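Local coordinates for salmonella typhimurium DB7155 bacteriophage DET7 tailspike (Bacteriophage, PDB 2V5I), which probably binds the O-antigen of its Salmonella host and hydrolyses it, as the receptor-binding tailspike of the phage, at residues A[40-45]-A[67-72]; A[50-55]-A[73-78]; A[179-184]-A[203-208]; A[226-231]-A[253-258]. All coordinates share one frame; numbering follows the deposited sequence.

Contact 1: residues A[40-45]-A[67-72]; sequences LLIDIN and AKFIGD
Ile42 and Ala67 bring the two backbones together where residues 40-45 leave strand 39-42 and turn toward the start of 67-72. The closest backbone pairing comes further on, with the CA atoms of Asn45 and Lys68 4.8 Å apart. At the near end Ile42 O stands 3.4 Å from Ala67 N, but the angle is too poor for a bond. Asn45 supplies the link instead with its side chain: Lys68 N donates to Asn45 OD1 at 2.9 Å and 161°, from a direction tilted out of the amide's carbonyl plane. The torsion that makes this possible sets CG beside the backbone N (chi1 -72°), which brings OD1 to Lys68 N. Its other end, ND2, rests against the methyl CD1 of Ile70, and Asn45 CA gives a CH...O contact to Lys68 O at 3.4 Å.

These are successive turns of the right-handed parallel beta-helix of the P22 tailspike family, joined here at a bend between strands, where a side-chain bond replaces a regular backbone pair. Ala67 CB fits tightly under the bend, 3.3 Å from the carbonyl carbon of Ile44. Toward the interior, Ile42 crosses Phe69 at about a right angle: Ile42 CG1 and CD1 both reach the ring's far end, with CG1 4.0 Å from Phe69 CZ. Leu29 of helix 29-35 packs on the same ring, while Ile63 and Cys65 of strand 62-65 touch Ile42. On the outer side the extended Lys68 carries its NZ away to a salt bridge with Glu92.

Contact 2: residues A[50-55]-A[73-78]; sequences DGESVD and GALIFN
Strands 52-55 and 73-78 run parallel, 4.8 Å apart at their closest and 19° from exact alignment, with Ser53 beside Ile76, Val54 beside Phe77 and Asp55 beside Asn78. Ile76 N donates to Glu52 O, Val54 N to Ile76 O and Asn78 N to Val54 O, all at 2.8 to 2.9 Å. Ahead of these regular bonds a side chain takes over. Asp50, its CG turned anti to the backbone N (chi1 -177°), reaches across so that OD1 accepts from Ala74 N at 3.0 Å, met on the anti side and well out of the carboxylate plane. Asp50 OD1 also lies 3.4 Å from Gly73 CA, close against a residue that has no side chain, and Gly51 N closes this end on Ala74 O.

The two strands are the first pair in a run of parallel strands that stack along the beta-helix, with 52-55 outermost within the chain and 156-161 following 73-78. On the face carrying Val54 and Phe77, Val54 CB sits 4.2 Å from Phe77 CD1, and the Leu75 methyl CD1 lies alongside the aliphatic part of Glu52. Leu29 and Val33 of helix 29-35 close over Val54 here, while the Glu52 carboxylate leads off to Tyr46 and Thr49. The other face is more polar. Ser53 OG donates to Gly51 O within its own segment at 2.9 Å and touches the Ile76 methyl CD1 at 3.8 Å. A water donates to that hydroxyl oxygen and accepts from Asn78 ND2, bridging the strands on the face that carries Ser53, Ile76 and Asn78.

Contact 3: residues A[179-184]-A[203-208]; sequences LFRSCH and TFENLS
Two neighbouring rungs of the parallel beta-helix meet here, strand 176-181 beside strand 202-205, and the contact follows them into the turn beyond. Phe180 N donates to Thr203 O, Glu205 N to Phe180 O and Ser182 N to Glu205 O, all nearly straight. Inside, Phe180 and Phe204 point the same way as an offset pair, centroids 4.9 Å apart and planes at 28°. They barely overlap: Phe204 CE1 lies over one face of the Phe180 ring near its rim, 3.6 Å from Phe180 CD1.

On the other face Leu179 CD1 packs on Thr203 CG2 at 3.7 Å. Next along, Glu205 bends at chi2 (-92°), bringing OE1 3.1 Å from Arg181 NH1 in a salt bridge whose flat groups are steeply inclined to each other. Arg181 NE has a second acid, Asp159, one strand back. Glu205 OE2 takes Leu207 N at 2.9 Å on its anti lone pair and a proton from a water that also meets Ser182 OG and Ser208 N.

At the turn Asn206 ND2 donates to Cys183 O at 2.9 Å, over one face of the His184 ring, while its OD1 is bonded to Asn235. Two acids share Arg181, so its charge is probably offset from both neighbouring strands, and the bonds to both oxygens of Glu205, OE1 to Arg181 and OE2 to Leu207 N and the water, probably fix the rotation of its carboxylate.

Contact 4: residues A[226-231]-A[253-258]; sequences SGSGVQ and AGESGF
Ser228 OG accepts from Ser256 N at 3.2 Å, so a hydroxyl of one rung holds a backbone amide of the next. Ser228 OG stands beside its own backbone N (chi1 -64°), which turns it toward Glu255 and Ser256. Glu255 is deposited in two conformers; in the one described, and so not certain of the other, Ser228 OG gives its proton to Glu255 OE1 at 2.7 Å from above the carboxylate plane, and OE2 continues to a salt bridge with Lys259.

Around this group the backbones are stitched together. Glu255 N meets Gly227 O at 2.9 Å from well above the carbonyl plane, whereas Gly229 N approaches Ser256 O almost head-on at 2.9 Å. Val230 N donates to Gly257 O at 3.1 Å. The backbones come nearest at Ser226 and Gly254, whose CA atoms are 4.3 Å apart. A water lies 2.7 Å from Ser226 O and also near Gly254 O, a weaker contact.

Further along, Val230 CG2 packs on Phe258 CD1 at 3.9 Å as strands 230-233 and 258-260 begin side by side in the parallel beta-helix. Val245 of strand 244-246 touches both residues from inside, and Phe290 of the next strand, 290-291, stacks on Phe258.

From the N terminus, residues 40-45 open contact 1 and 50-55 open contact 2 before either closes; 67-72 and then 73-78 shut them in that order, so the two loops cross. They also touch, Phe69 packing on Leu75 and Asp72 on Asp50, and together join successive turns at the N-terminal end of the beta-helix. Contact 3 follows in series, closing the loop from 184 to 203 about 15 Å from contact 2 between centres, in the same run of parallel strands. Contact 4 closes the next loop, from 231 to 253. Strands 202-205 and 230-233 are neighbours, and Thr203 probably bonds Gln231, carrying contact 3 directly into contact 4.

Contact 1: residues A[40-45]-A[67-72]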
# COMPACT_ATOMS: atom_id res chain seq x y z
N LEU A 40 16.47 -13.44 -35.69
CA LEU A 40 17.85 -13.82 -35.53
C LEU A 40 17.91 -14.70 -34.28
O LEU A 40 17.57 -14.26 -33.17
CB LEU A 40 18.74 -12.59 -35.33
CG LEU A 40 20.17 -12.77 -34.89
CD1 LEU A 40 20.97 -13.54 -35.93
CD2 LEU A 40 20.83 -11.41 -34.63
N LEU A 41 18.39 -15.91 -34.46
CA LEU A 41 18.55 -16.87 -33.36
C LEU A 41 20.03 -16.95 -32.96
O LEU A 41 20.88 -17.26 -33.80
CB LEU A 41 18.08 -18.26 -33.79
CG LEU A 41 18.31 -19.41 -32.81
CD1 LEU A 41 17.43 -19.21 -31.62
CD2 LEU A 41 17.99 -20.79 -33.43
N ILE A 42 20.33 -16.67 -31.69
CA ILE A 42 21.67 -16.87 -31.12
C ILE A 42 21.73 -18.26 -30.53
O ILE A 42 21.33 -18.48 -29.38
CB ILE A 42 22.02 -15.81 -30.05
CG1 ILE A 42 21.76 -14.41 -30.58
CG2 ILE A 42 23.48 -15.92 -29.64
CD1 ILE A 42 22.53 -13.97 -31.79
N ASP A 43 22.20 -19.22 -31.34
CA ASP A 43 22.07 -20.62 -31.01
C ASP A 43 23.36 -21.26 -30.44
O ASP A 43 23.31 -22.36 -29.86
CB ASP A 43 21.51 -21.42 -32.19
CG ASP A 43 22.37 -21.39 -33.45
OD1 ASP A 43 23.13 -20.44 -33.68
OD2 ASP A 43 22.26 -22.39 -34.24
N ILE A 44 24.46 -20.50 -30.49
CA ILE A 44 25.75 -20.92 -30.00
C ILE A 44 26.37 -19.76 -29.25
O ILE A 44 26.05 -18.61 -29.53
CB ILE A 44 26.68 -21.41 -31.14
CG1 ILE A 44 26.88 -20.34 -32.22
CG2 ILE A 44 26.13 -22.68 -31.77
CD1 ILE A 44 28.19 -20.62 -33.05
N ASN A 45 27.19 -20.07 -28.25
CA ASN A 45 27.89 -19.02 -27.54
C ASN A 45 28.75 -18.21 -28.52
O ASN A 45 29.36 -18.78 -29.44
CB ASN A 45 28.79 -19.56 -26.44
CG ASN A 45 28.04 -20.09 -25.24
OD1 ASN A 45 26.84 -19.85 -25.04
ND2 ASN A 45 28.75 -20.85 -24.42
N ALA A 67 21.79 -18.84 -26.04
CA ALA A 67 23.22 -18.99 -25.76
C ALA A 67 23.75 -17.65 -25.26
O ALA A 67 22.95 -16.69 -25.13
CB ALA A 67 23.98 -19.47 -26.98
N LYS A 68 25.03 -17.57 -24.93
CA LYS A 68 25.62 -16.43 -24.23
C LYS A 68 26.51 -15.59 -25.12
O LYS A 68 27.15 -16.12 -26.02
CB LYS A 68 26.47 -16.89 -23.07
CG LYS A 68 25.78 -17.82 -22.10
CD LYS A 68 26.76 -18.28 -21.02
CE LYS A 68 26.10 -19.12 -19.95
NZ LYS A 68 27.03 -19.30 -18.76
N PHE A 69 26.60 -14.30 -24.77
CA PHE A 69 27.62 -13.39 -25.29
C PHE A 69 28.70 -13.24 -24.21
O PHE A 69 28.42 -12.75 -23.12
CB PHE A 69 27.08 -11.99 -25.62
CG PHE A 69 26.08 -11.96 -26.74
CD1 PHE A 69 26.43 -12.38 -28.02
CD2 PHE A 69 24.83 -11.38 -26.56
CE1 PHE A 69 25.49 -12.33 -29.08
CE2 PHE A 69 23.88 -11.37 -27.62
CZ PHE A 69 24.22 -11.83 -28.86
N ILE A 70 29.92 -13.70 -24.53
CA ILE A 70 31.00 -13.75 -23.58
C ILE A 70 32.13 -12.81 -24.02
O ILE A 70 32.66 -12.92 -25.13
CB ILE A 70 31.53 -15.21 -23.45
CG1 ILE A 70 30.38 -16.19 -23.11
CG2 ILE A 70 32.65 -15.28 -22.44
CD1 ILE A 70 30.72 -17.63 -23.28
N GLY A 71 32.57 -11.96 -23.11
CA GLY A 71 33.68 -11.07 -23.42
C GLY A 71 33.90 -10.06 -22.32
O GLY A 71 33.01 -9.86 -21.48
N ASP A 72 35.06 -9.40 -22.33
CA ASP A 72 35.34 -8.30 -21.44
C ASP A 72 35.12 -7.05 -22.26
O ASP A 72 35.60 -6.96 -23.39
CB ASP A 72 36.77 -8.31 -20.92
CG ASP A 72 37.06 -9.43 -19.97
OD1 ASP A 72 36.12 -9.95 -19.34
OD2 ASP A 72 38.27 -9.83 -19.85

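Contact 2: residues A[50-55]-A[73-78]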
# COMPACT_ATOMS: atom_id res chain seq x y z
N ASP A 50 36.29 -6.50 -27.00
CA ASP A 50 35.91 -5.18 -26.51
C ASP A 50 35.76 -4.21 -27.64
O ASP A 50 36.68 -3.99 -28.42
CB ASP A 50 36.94 -4.65 -25.50
CG ASP A 50 36.57 -3.30 -24.89
OD1 ASP A 50 35.40 -2.77 -24.88
OD2 ASP A 50 37.53 -2.69 -24.35
N GLY A 51 34.61 -3.57 -27.73
CA GLY A 51 34.36 -2.64 -28.78
C GLY A 51 33.82 -3.18 -30.07
O GLY A 51 33.65 -2.41 -31.03
N GLU A 52 33.55 -4.48 -30.12
CA GLU A 52 33.00 -5.09 -31.30
C GLU A 52 31.67 -4.40 -31.59
O GLU A 52 30.83 -4.29 -30.70
CB GLU A 52 32.83 -6.59 -31.10
CG GLU A 52 32.23 -7.29 -32.30
CD GLU A 52 32.38 -8.80 -32.29
OE1 GLU A 52 33.17 -9.32 -31.46
OE2 GLU A 52 31.69 -9.45 -33.14
N SER A 53 31.51 -3.92 -32.82
CA SER A 53 30.36 -3.09 -33.21
C SER A 53 29.57 -3.77 -34.31
O SER A 53 30.15 -4.22 -35.33
CB SER A 53 30.82 -1.75 -33.70
OG SER A 53 31.59 -1.15 -32.67
N VAL A 54 28.26 -3.78 -34.15
CA VAL A 54 27.36 -4.45 -35.07
C VAL A 54 26.32 -3.44 -35.59
O VAL A 54 25.66 -2.77 -34.79
CB VAL A 54 26.65 -5.63 -34.34
CG1 VAL A 54 25.74 -6.41 -35.29
CG2 VAL A 54 27.71 -6.58 -33.73
N ASP A 55 26.19 -3.35 -36.92
CA ASP A 55 25.29 -2.40 -37.58
C ASP A 55 24.05 -3.16 -38.02
O ASP A 55 24.15 -4.07 -38.84
CB ASP A 55 26.00 -1.79 -38.81
CG ASP A 55 25.12 -0.85 -39.63
OD1 ASP A 55 23.98 -0.45 -39.29
OD2 ASP A 55 25.63 -0.51 -40.75
N GLY A 73 34.41 -6.07 -21.74
CA GLY A 73 34.20 -4.82 -22.49
C GLY A 73 32.81 -4.75 -23.12
O GLY A 73 31.92 -5.50 -22.75
N ALA A 74 32.69 -3.93 -24.17
CA ALA A 74 31.38 -3.61 -24.72
C ALA A 74 31.14 -4.30 -26.07
O ALA A 74 32.04 -4.32 -26.96
CB ALA A 74 31.27 -2.09 -24.91
N LEU A 75 29.96 -4.91 -26.19
CA LEU A 75 29.40 -5.36 -27.46
C LEU A 75 28.39 -4.30 -27.85
O LEU A 75 27.46 -4.03 -27.11
CB LEU A 75 28.75 -6.72 -27.27
CG LEU A 75 28.06 -7.34 -28.47
CD1 LEU A 75 29.04 -7.46 -29.68
CD2 LEU A 75 27.41 -8.65 -28.11
N ILE A 76 28.64 -3.62 -28.98
CA ILE A 76 27.91 -2.39 -29.36
C ILE A 76 26.93 -2.66 -30.50
O ILE A 76 27.35 -3.11 -31.55
CB ILE A 76 28.88 -1.26 -29.78
CG1 ILE A 76 29.85 -0.97 -28.64
CG2 ILE A 76 28.08 -0.00 -30.25
CD1 ILE A 76 31.09 -0.19 -29.07
N PHE A 77 25.66 -2.31 -30.28
CA PHE A 77 24.59 -2.51 -31.26
C PHE A 77 24.13 -1.13 -31.77
O PHE A 77 23.50 -0.35 -31.03
CB PHE A 77 23.37 -3.22 -30.66
CG PHE A 77 23.52 -4.74 -30.42
CD1 PHE A 77 24.72 -5.40 -30.60
CD2 PHE A 77 22.42 -5.49 -30.02
CE1 PHE A 77 24.79 -6.80 -30.39
CE2 PHE A 77 22.48 -6.83 -29.83
CZ PHE A 77 23.67 -7.50 -30.00
N ASN A 78 24.44 -0.85 -33.05
CA ASN A 78 24.11 0.39 -33.73
C ASN A 78 23.01 0.22 -34.75
O ASN A 78 22.85 -0.84 -35.35
CB ASN A 78 25.34 0.89 -34.50
CG ASN A 78 26.50 1.25 -33.61
OD1 ASN A 78 26.39 2.10 -32.75
ND2 ASN A 78 27.65 0.60 -33.84
O HOH W 1 30.48 1.62 -32.84

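Contact 3: residues A[179-184]-A[203-208]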
# COMPACT_ATOMS: atom_id res chain seq x y z
N LEU A 179 23.51 -1.22 -21.15
CA LEU A 179 23.72 0.22 -21.23
C LEU A 179 23.02 0.72 -22.46
O LEU A 179 23.23 0.18 -23.54
CB LEU A 179 25.22 0.51 -21.33
CG LEU A 179 25.63 1.94 -21.70
CD1 LEU A 179 25.10 2.94 -20.69
CD2 LEU A 179 27.11 1.98 -21.79
N PHE A 180 22.14 1.71 -22.31
CA PHE A 180 21.47 2.37 -23.41
C PHE A 180 22.01 3.79 -23.49
O PHE A 180 21.81 4.58 -22.55
CB PHE A 180 19.97 2.41 -23.14
CG PHE A 180 19.29 1.06 -23.25
CD1 PHE A 180 19.32 0.17 -22.17
CD2 PHE A 180 18.62 0.72 -24.38
CE1 PHE A 180 18.71 -1.08 -22.30
CE2 PHE A 180 17.97 -0.46 -24.49
CZ PHE A 180 18.00 -1.34 -23.45
N ARG A 181 22.61 4.17 -24.64
CA ARG A 181 23.20 5.49 -24.80
C ARG A 181 22.34 6.26 -25.81
O ARG A 181 22.10 5.77 -26.93
CB ARG A 181 24.60 5.37 -25.40
CG ARG A 181 25.64 4.80 -24.50
CD ARG A 181 26.94 4.87 -25.26
NE ARG A 181 28.05 4.20 -24.58
CZ ARG A 181 28.77 4.78 -23.62
NH1 ARG A 181 28.44 5.98 -23.17
NH2 ARG A 181 29.78 4.11 -23.05
N SER A 182 21.82 7.41 -25.41
CA SER A 182 21.02 8.29 -26.23
C SER A 182 19.74 7.60 -26.80
O SER A 182 19.34 7.86 -27.96
CB SER A 182 21.85 8.82 -27.38
OG SER A 182 22.89 9.58 -26.86
N CYS A 183 19.12 6.76 -25.99
CA CYS A 183 17.93 6.03 -26.38
C CYS A 183 16.68 6.68 -25.80
O CYS A 183 16.77 7.37 -24.80
CB CYS A 183 17.99 4.56 -25.95
SG CYS A 183 19.35 3.68 -26.80
N HIS A 184 15.54 6.31 -26.37
CA HIS A 184 14.22 6.79 -25.94
C HIS A 184 13.15 5.71 -26.09
O HIS A 184 13.22 4.90 -27.02
CB HIS A 184 13.79 8.02 -26.73
CG HIS A 184 14.70 9.19 -26.58
ND1 HIS A 184 15.81 9.37 -27.38
CD2 HIS A 184 14.65 10.24 -25.73
CE1 HIS A 184 16.44 10.47 -27.00
NE2 HIS A 184 15.74 11.03 -26.02
N THR A 203 21.56 0.88 -17.20
CA THR A 203 21.80 2.32 -17.24
C THR A 203 21.19 2.93 -18.50
O THR A 203 21.33 2.39 -19.58
CB THR A 203 23.35 2.57 -17.33
OG1 THR A 203 24.00 2.01 -16.20
CG2 THR A 203 23.65 4.06 -17.43
N PHE A 204 20.42 3.99 -18.32
CA PHE A 204 19.99 4.83 -19.42
C PHE A 204 20.76 6.14 -19.33
O PHE A 204 20.50 6.95 -18.42
CB PHE A 204 18.47 5.09 -19.29
CG PHE A 204 17.64 3.88 -19.53
CD1 PHE A 204 17.46 3.40 -20.78
CD2 PHE A 204 17.09 3.15 -18.44
CE1 PHE A 204 16.66 2.22 -21.01
CE2 PHE A 204 16.30 2.03 -18.71
CZ PHE A 204 16.15 1.56 -19.95
N GLU A 205 21.67 6.35 -20.29
CA GLU A 205 22.57 7.49 -20.31
C GLU A 205 22.16 8.39 -21.49
O GLU A 205 22.25 7.97 -22.65
CB GLU A 205 23.98 6.95 -20.51
CG GLU A 205 25.02 8.04 -20.60
CD GLU A 205 25.29 8.49 -22.05
OE1 GLU A 205 25.86 7.71 -22.88
OE2 GLU A 205 24.95 9.64 -22.40
N ASN A 206 21.63 9.58 -21.18
CA ASN A 206 21.23 10.55 -22.18
C ASN A 206 21.91 11.92 -22.00
O ASN A 206 21.27 12.97 -22.01
CB ASN A 206 19.68 10.69 -22.15
CG ASN A 206 19.00 9.44 -22.62
OD1 ASN A 206 18.78 8.52 -21.82
ND2 ASN A 206 18.66 9.38 -23.88
N LEU A 207 23.22 11.89 -21.83
CA LEU A 207 23.99 13.11 -21.54
C LEU A 207 23.97 14.11 -22.71
O LEU A 207 24.09 15.33 -22.47
CB LEU A 207 25.44 12.75 -21.17
CG LEU A 207 25.61 12.02 -19.83
CD1 LEU A 207 27.03 11.58 -19.62
CD2 LEU A 207 25.19 12.93 -18.70
N SER A 208 23.87 13.56 -23.93
CA SER A 208 23.81 14.35 -25.17
C SER A 208 22.47 14.17 -25.86
O SER A 208 21.80 13.21 -25.66
CB SER A 208 24.83 13.83 -26.20
OG SER A 208 26.08 13.54 -25.62
O HOH W 2 19.44 6.15 -23.13
O HOH W 3 23.91 10.62 -24.57

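Contact 4: residues A[226-231]-A[253-258]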
# COMPACT_ATOMS: atom_id res chain seq x y z
N SER A 226 29.14 -3.54 -8.76
CA SER A 226 29.95 -2.63 -7.95
C SER A 226 29.28 -1.25 -7.83
O SER A 226 29.70 -0.43 -6.97
CB SER A 226 31.28 -2.39 -8.61
OG SER A 226 32.04 -3.57 -8.77
N GLY A 227 28.39 -0.96 -8.76
CA GLY A 227 27.62 0.29 -8.80
C GLY A 227 26.16 0.06 -8.47
O GLY A 227 25.83 -0.76 -7.57
N SER A 228 25.30 0.86 -9.06
CA SER A 228 23.88 0.82 -8.74
C SER A 228 23.13 -0.14 -9.65
O SER A 228 23.58 -0.41 -10.77
CB SER A 228 23.30 2.23 -8.74
OG SER A 228 23.89 3.00 -7.70
N GLY A 229 22.04 -0.69 -9.13
CA GLY A 229 21.28 -1.66 -9.88
C GLY A 229 20.73 -1.09 -11.17
O GLY A 229 20.87 -1.63 -12.25
N VAL A 230 19.95 -0.01 -11.00
CA VAL A 230 19.40 0.75 -12.11
C VAL A 230 19.79 2.21 -11.95
O VAL A 230 19.67 2.77 -10.87
CB VAL A 230 17.82 0.69 -12.18
CG1 VAL A 230 17.27 1.47 -13.38
CG2 VAL A 230 17.33 -0.74 -12.22
N GLN A 231 20.28 2.83 -13.02
CA GLN A 231 20.61 4.23 -12.94
C GLN A 231 20.24 5.02 -14.18
O GLN A 231 20.24 4.48 -15.26
CB GLN A 231 22.10 4.43 -12.65
CG GLN A 231 23.00 3.95 -13.69
CD GLN A 231 24.49 3.80 -13.18
OE1 GLN A 231 24.82 4.10 -12.02
NE2 GLN A 231 25.37 3.36 -14.06
N ALA A 253 23.41 -4.53 -4.04
CA ALA A 253 24.10 -3.54 -4.90
C ALA A 253 25.32 -3.03 -4.16
O ALA A 253 25.28 -2.68 -2.99
CB ALA A 253 23.17 -2.38 -5.22
N GLY A 254 26.44 -2.99 -4.88
CA GLY A 254 27.69 -2.39 -4.34
C GLY A 254 27.56 -0.92 -4.09
O GLY A 254 28.31 -0.39 -3.23
N GLU A 255 26.66 -0.23 -4.82
CA GLU A 255 26.32 1.17 -4.53
C GLU A 255 24.87 1.20 -4.02
O GLU A 255 24.61 0.72 -2.91
CB GLU A 255 26.64 2.15 -5.69
CG GLU A 255 26.73 3.63 -5.24
CD GLU A 255 26.52 4.66 -6.40
OE1 GLU A 255 26.28 4.26 -7.57
OE2 GLU A 255 26.53 5.87 -6.13
N SER A 256 23.92 1.63 -4.85
CA SER A 256 22.54 1.79 -4.44
C SER A 256 21.65 0.92 -5.32
O SER A 256 21.99 0.57 -6.47
CB SER A 256 22.10 3.22 -4.55
OG SER A 256 22.84 4.02 -3.59
N GLY A 257 20.47 0.60 -4.81
CA GLY A 257 19.55 -0.22 -5.63
C GLY A 257 19.19 0.53 -6.92
O GLY A 257 19.26 -0.00 -8.01
N PHE A 258 18.66 1.73 -6.71
CA PHE A 258 18.14 2.55 -7.74
C PHE A 258 18.61 3.99 -7.56
O PHE A 258 18.52 4.52 -6.47
CB PHE A 258 16.59 2.54 -7.63
CG PHE A 258 16.00 1.15 -7.66
CD1 PHE A 258 15.81 0.47 -8.84
CD2 PHE A 258 15.74 0.45 -6.45
CE1 PHE A 258 15.31 -0.84 -8.86
CE2 PHE A 258 15.21 -0.88 -6.47
CZ PHE A 258 15.05 -1.52 -7.65
O HOH W 4 30.08 1.37 -5.03